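Long-range contact in glycoside hydrolase (Streptococcus pneumoniae serotype 4, PDB 6ORH), which is a family 29 glycoside hydrolase that probably acts as an alpha-L-fucosidase, helping to break down host-derived carbohydrate antigens: residues E205-G217 with I250-W264. The protein carries 2 engineered substitutions. Sequence-based numbering, arbitrary orientation.
Sequences EGTSIRWIGNQRG and IFSIGEADVSIRPGW. Engineered in segment 205-217: Gln-215 (natural residue Glu). With GAL (beta-D-galactopyranose), chain C; FUC (alpha-L-fucopyranose), chain B; NDG (2-acetamido-2-deoxy-alpha-D-glucopyranose), chain D; EDO (1,2-ethanediol), chain I.
The indole of Trp-211 and the carboxylate of Asp-257 meet at about a right angle, their planes 75° apart: OD1 of Asp-257 lies in the ring plane, at the indole edge, 3.0 Å from NE1 of Trp-211, a weak hydrogen bond. The other oxygen, OD2, accepts from O6 of the bound galactose at 2.6 Å, while one face of the Trp-211 ring carries the sugar, C5 of galactose standing over its centre. In one of two conformers, the engineered Gln-215 reaches the ligand with its chain extended beyond CG (chi2 179°), and its NE2 donates to galactose O6 at 2.7 Å and to O3 of the N-acetylglucosamine at 2.8 Å. There its OE1 takes NE1-H of Trp-264, which approaches from above the amide's carbonyl plane; fucose covers a face of that indole. These four residues belong to the glycan pocket of a TIM-barrel-type catalytic domain, where the parallel strands 209-211 and 253-259 are joined by bonds such as Arg-210 N to Ile-253 O (2.8 Å). Beyond the pocket, the guanidinium of Arg-210 lies over Gly-254 CA, and its NH1 donates in plane to Ser-252 OG at 3.0 Å, while NE is held by the carbonyl of Leu-241.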
# COMPACT_ATOMS: atom_id res chain seq x y z
N GLU A 205 -1.85 -11.26 23.41
CA GLU A 205 -2.05 -10.36 24.55
C GLU A 205 -1.02 -9.22 24.48
O GLU A 205 -0.31 -9.07 23.48
CB GLU A 205 -1.88 -11.15 25.86
CG GLU A 205 -2.65 -12.48 25.82
CD GLU A 205 -4.15 -12.27 25.66
OE1 GLU A 205 -4.75 -11.70 26.60
OE2 GLU A 205 -4.75 -12.63 24.58
N GLY A 206 -0.97 -8.39 25.52
CA GLY A 206 -0.16 -7.19 25.38
C GLY A 206 1.32 -7.39 25.68
O GLY A 206 1.88 -6.74 26.59
N THR A 207 1.95 -8.27 24.88
CA THR A 207 3.37 -8.59 25.04
C THR A 207 4.20 -7.70 24.12
O THR A 207 3.70 -6.78 23.48
CB THR A 207 3.59 -10.09 24.83
OG1 THR A 207 2.96 -10.43 23.58
CG2 THR A 207 2.97 -10.91 25.94
N SER A 208 5.52 -7.98 24.04
CA SER A 208 6.43 -7.10 23.33
C SER A 208 6.32 -7.25 21.82
O SER A 208 6.76 -6.34 21.10
CB SER A 208 7.85 -7.32 23.81
OG SER A 208 8.12 -8.73 23.93
N ILE A 209 5.78 -8.38 21.33
CA ILE A 209 5.56 -8.61 19.91
C ILE A 209 4.07 -8.91 19.67
O ILE A 209 3.50 -9.70 20.40
CB ILE A 209 6.44 -9.75 19.37
CG1 ILE A 209 7.92 -9.52 19.73
CG2 ILE A 209 6.25 -9.90 17.85
CD1 ILE A 209 8.87 -10.57 19.18
N ARG A 210 3.47 -8.31 18.63
CA ARG A 210 2.13 -8.65 18.19
C ARG A 210 2.19 -9.19 16.76
O ARG A 210 3.18 -9.00 16.04
CB ARG A 210 1.22 -7.40 18.20
CG ARG A 210 1.54 -6.37 17.12
CD ARG A 210 0.51 -5.24 17.19
NE ARG A 210 0.71 -4.31 16.07
CZ ARG A 210 1.61 -3.34 16.07
NH1 ARG A 210 2.39 -3.16 17.13
NH2 ARG A 210 1.72 -2.57 14.97
N TRP A 211 1.11 -9.85 16.35
CA TRP A 211 0.96 -10.21 14.96
C TRP A 211 0.66 -8.97 14.12
O TRP A 211 -0.05 -8.09 14.60
CB TRP A 211 -0.19 -11.22 14.90
CG TRP A 211 -0.29 -11.81 13.53
CD1 TRP A 211 0.71 -12.12 12.66
CD2 TRP A 211 -1.52 -12.14 12.87
NE1 TRP A 211 0.19 -12.62 11.50
CE2 TRP A 211 -1.17 -12.65 11.60
CE3 TRP A 211 -2.87 -12.07 13.24
CZ2 TRP A 211 -2.14 -13.11 10.70
CZ3 TRP A 211 -3.82 -12.53 12.35
CH2 TRP A 211 -3.46 -13.02 11.09
N ILE A 212 1.20 -8.89 12.89
CA ILE A 212 0.92 -7.77 11.99
C ILE A 212 -0.48 -7.87 11.39
O ILE A 212 -0.96 -6.90 10.79
CB ILE A 212 2.00 -7.64 10.90
CG1 ILE A 212 1.97 -6.27 10.20
CG2 ILE A 212 1.86 -8.76 9.87
CD1 ILE A 212 2.39 -5.10 11.11
N GLY A 213 -1.15 -9.02 11.52
CA GLY A 213 -2.55 -9.18 11.12
C GLY A 213 -2.72 -9.86 9.76
O GLY A 213 -3.86 -10.03 9.28
N ASN A 214 -1.60 -10.28 9.16
CA ASN A 214 -1.68 -11.07 7.93
C ASN A 214 -0.44 -11.97 7.86
O ASN A 214 0.50 -11.77 8.60
CB ASN A 214 -1.79 -10.20 6.67
CG ASN A 214 -0.56 -9.36 6.44
OD1 ASN A 214 0.46 -9.85 5.95
ND2 ASN A 214 -0.63 -8.08 6.79
N GLN A 215 -0.46 -12.92 6.91
CA GLN A 215 0.69 -13.79 6.71
C GLN A 215 1.28 -13.55 5.32
O GLN A 215 1.85 -14.47 4.71
CB GLN A 215 0.28 -15.25 6.95
CG GLN A 215 -0.30 -15.47 8.34
CD GLN A 215 -0.74 -16.89 8.62
OE1 GLN A 215 -0.95 -17.68 7.71
NE2 GLN A 215 -0.82 -17.23 9.90
N ARG A 216 1.15 -12.30 4.83
CA ARG A 216 1.63 -11.90 3.52
C ARG A 216 2.94 -11.14 3.59
O ARG A 216 3.54 -10.81 2.56
CB ARG A 216 0.58 -11.03 2.81
CG ARG A 216 -0.63 -11.83 2.34
CD ARG A 216 -1.79 -10.98 1.88
NE ARG A 216 -2.89 -11.57 2.63
CZ ARG A 216 -3.62 -10.96 3.56
NH1 ARG A 216 -3.46 -9.67 3.81
NH2 ARG A 216 -4.56 -11.64 4.17
N GLY A 217 3.39 -10.84 4.81
CA GLY A 217 4.59 -10.04 5.00
C GLY A 217 4.33 -8.54 4.79
O GLY A 217 5.25 -7.80 4.40
N ILE A 250 1.74 0.88 25.02
CA ILE A 250 2.93 0.05 25.14
C ILE A 250 3.62 0.02 23.78
O ILE A 250 2.96 0.10 22.75
CB ILE A 250 2.63 -1.40 25.61
CG1 ILE A 250 1.83 -2.16 24.55
CG2 ILE A 250 1.90 -1.37 26.96
CD1 ILE A 250 1.75 -3.70 24.75
N PHE A 251 4.97 -0.07 23.81
CA PHE A 251 5.71 -0.29 22.57
C PHE A 251 5.52 -1.75 22.16
O PHE A 251 5.65 -2.67 22.99
CB PHE A 251 7.19 0.05 22.76
CG PHE A 251 7.94 0.21 21.45
CD1 PHE A 251 8.31 -0.91 20.71
CD2 PHE A 251 8.17 1.46 20.90
CE1 PHE A 251 8.96 -0.77 19.48
CE2 PHE A 251 8.82 1.59 19.68
CZ PHE A 251 9.23 0.48 18.96
N SER A 252 5.21 -1.95 20.86
CA SER A 252 4.81 -3.27 20.40
C SER A 252 5.33 -3.42 18.97
O SER A 252 5.00 -2.57 18.13
CB SER A 252 3.27 -3.34 20.42
OG SER A 252 2.82 -4.53 19.73
N ILE A 253 6.14 -4.46 18.71
CA ILE A 253 6.57 -4.73 17.33
C ILE A 253 5.51 -5.56 16.61
O ILE A 253 5.21 -6.67 17.08
CB ILE A 253 7.90 -5.49 17.37
CG1 ILE A 253 9.01 -4.63 17.98
CG2 ILE A 253 8.28 -6.02 15.98
CD1 ILE A 253 10.28 -5.40 18.24
N GLY A 254 5.01 -5.06 15.47
CA GLY A 254 4.12 -5.86 14.61
C GLY A 254 4.96 -6.75 13.69
O GLY A 254 5.34 -6.35 12.59
N GLU A 255 5.27 -7.95 14.18
CA GLU A 255 6.17 -8.86 13.46
C GLU A 255 5.48 -9.37 12.19
O GLU A 255 4.35 -9.84 12.23
CB GLU A 255 6.46 -10.03 14.40
CG GLU A 255 7.56 -10.96 13.92
CD GLU A 255 7.78 -12.05 14.95
OE1 GLU A 255 6.86 -12.86 15.11
OE2 GLU A 255 8.87 -12.09 15.56
N ALA A 256 6.20 -9.32 11.04
CA ALA A 256 5.60 -9.72 9.76
C ALA A 256 6.07 -11.12 9.40
O ALA A 256 7.15 -11.25 8.83
CB ALA A 256 6.03 -8.73 8.70
N ASP A 257 5.24 -12.13 9.71
CA ASP A 257 5.60 -13.51 9.43
C ASP A 257 5.01 -13.94 8.10
O ASP A 257 3.87 -13.61 7.78
CB ASP A 257 5.11 -14.43 10.55
CG ASP A 257 3.59 -14.43 10.78
OD1 ASP A 257 2.96 -13.33 10.72
OD2 ASP A 257 3.03 -15.51 11.00
N VAL A 258 5.77 -14.74 7.35
CA VAL A 258 5.29 -15.16 6.04
C VAL A 258 6.13 -16.36 5.65
O VAL A 258 7.32 -16.39 5.97
CB VAL A 258 5.40 -14.01 5.01
CG1 VAL A 258 6.82 -13.42 4.94
CG2 VAL A 258 4.96 -14.46 3.61
N SER A 259 5.50 -17.29 4.95
CA SER A 259 6.24 -18.47 4.50
C SER A 259 6.86 -18.19 3.14
O SER A 259 6.29 -17.47 2.31
CB SER A 259 5.33 -19.66 4.45
OG SER A 259 6.08 -20.84 4.11
N ILE A 260 8.03 -18.81 2.90
CA ILE A 260 8.63 -18.75 1.56
C ILE A 260 7.78 -19.54 0.57
O ILE A 260 7.91 -19.33 -0.65
CB ILE A 260 10.11 -19.21 1.57
CG1 ILE A 260 10.84 -18.67 0.34
CG2 ILE A 260 10.22 -20.74 1.65
CD1 ILE A 260 12.32 -19.01 0.33
N ARG A 261 6.88 -20.39 1.07
CA ARG A 261 6.00 -21.20 0.23
C ARG A 261 4.55 -20.84 0.52
O ARG A 261 4.24 -20.08 1.45
CB ARG A 261 6.25 -22.69 0.53
CG ARG A 261 7.53 -23.24 -0.11
CD ARG A 261 8.28 -24.23 0.79
NE ARG A 261 9.35 -24.77 -0.05
CZ ARG A 261 9.17 -25.73 -0.96
NH1 ARG A 261 7.99 -26.31 -1.11
NH2 ARG A 261 10.18 -26.04 -1.74
N PRO A 262 3.57 -21.36 -0.27
CA PRO A 262 2.16 -21.14 0.06
C PRO A 262 1.80 -21.63 1.46
O PRO A 262 1.09 -20.95 2.20
CB PRO A 262 1.46 -21.93 -1.06
CG PRO A 262 2.41 -21.72 -2.21
CD PRO A 262 3.77 -22.01 -1.58
N GLY A 263 2.32 -22.82 1.84
CA GLY A 263 2.08 -23.39 3.15
C GLY A 263 3.27 -23.16 4.08
O GLY A 263 4.37 -22.84 3.62
N TRP A 264 3.03 -23.36 5.38
CA TRP A 264 4.05 -23.26 6.42
C TRP A 264 4.92 -24.52 6.47
O TRP A 264 6.11 -24.44 6.77
CB TRP A 264 3.37 -23.02 7.79
CG TRP A 264 2.63 -21.72 7.86
CD1 TRP A 264 1.29 -21.49 7.70
CD2 TRP A 264 3.23 -20.42 8.06
NE1 TRP A 264 1.01 -20.15 7.81
CE2 TRP A 264 2.19 -19.47 7.99
CE3 TRP A 264 4.55 -19.99 8.28
CZ2 TRP A 264 2.45 -18.11 8.19
CZ3 TRP A 264 4.81 -18.65 8.43
CH2 TRP A 264 3.76 -17.73 8.41
C1 GAL C . -3.12 -16.56 13.09
C2 GAL C . -3.63 -16.29 14.52
C3 GAL C . -2.77 -15.22 15.22
C4 GAL C . -1.27 -15.44 15.00
C5 GAL C . -1.03 -15.62 13.50
C6 GAL C . 0.42 -15.83 13.13
O2 GAL C . -4.98 -15.82 14.46
O3 GAL C . -3.11 -15.16 16.63
O4 GAL C . -0.80 -16.63 15.71
O5 GAL C . -1.72 -16.83 13.10
O6 GAL C . 0.56 -15.75 11.69
C1 FUC B . -1.25 -19.98 12.27
C2 FUC B . -1.06 -21.48 12.40
C3 FUC B . -0.22 -21.95 11.22
C4 FUC B . 1.18 -21.33 11.31
C5 FUC B . 1.02 -19.79 11.33
C6 FUC B . 2.33 -19.08 11.59
O2 FUC B . -2.37 -22.08 12.35
O3 FUC B . -0.14 -23.38 11.24
O4 FUC B . 1.84 -21.84 12.50
O5 FUC B . 0.04 -19.35 12.35
C1 NDG D . -5.23 -19.78 9.46
C2 NDG D . -3.71 -19.94 9.65
C3 NDG D . -3.29 -19.46 11.04
C4 NDG D . -3.80 -18.01 11.31
C5 NDG D . -5.30 -17.91 10.93
C6 NDG D . -5.58 -16.40 10.82
C7 NDG D . -2.72 -21.76 8.31
C8 NDG D . -2.51 -23.25 8.14
O5 NDG D . -5.55 -18.37 9.60
O3 NDG D . -1.85 -19.52 11.11
O4 NDG D . -3.73 -17.82 12.73
O6 NDG D . -6.97 -16.20 10.68
O7 NDG D . -2.38 -20.96 7.45
N2 NDG D . -3.36 -21.35 9.42
O1 NDG D . -5.93 -20.50 10.45
C1 EDO I . 3.72 -7.73 -1.17
O1 EDO I . 3.62 -6.32 -1.19
C2 EDO I . 3.46 -8.26 0.19
O2 EDO I . 3.90 -7.40 1.23
O HOH W 1 1.79 -6.02 21.63
O HOH W 2 3.00 -11.02 7.59
O HOH W 3 2.72 -17.10 4.31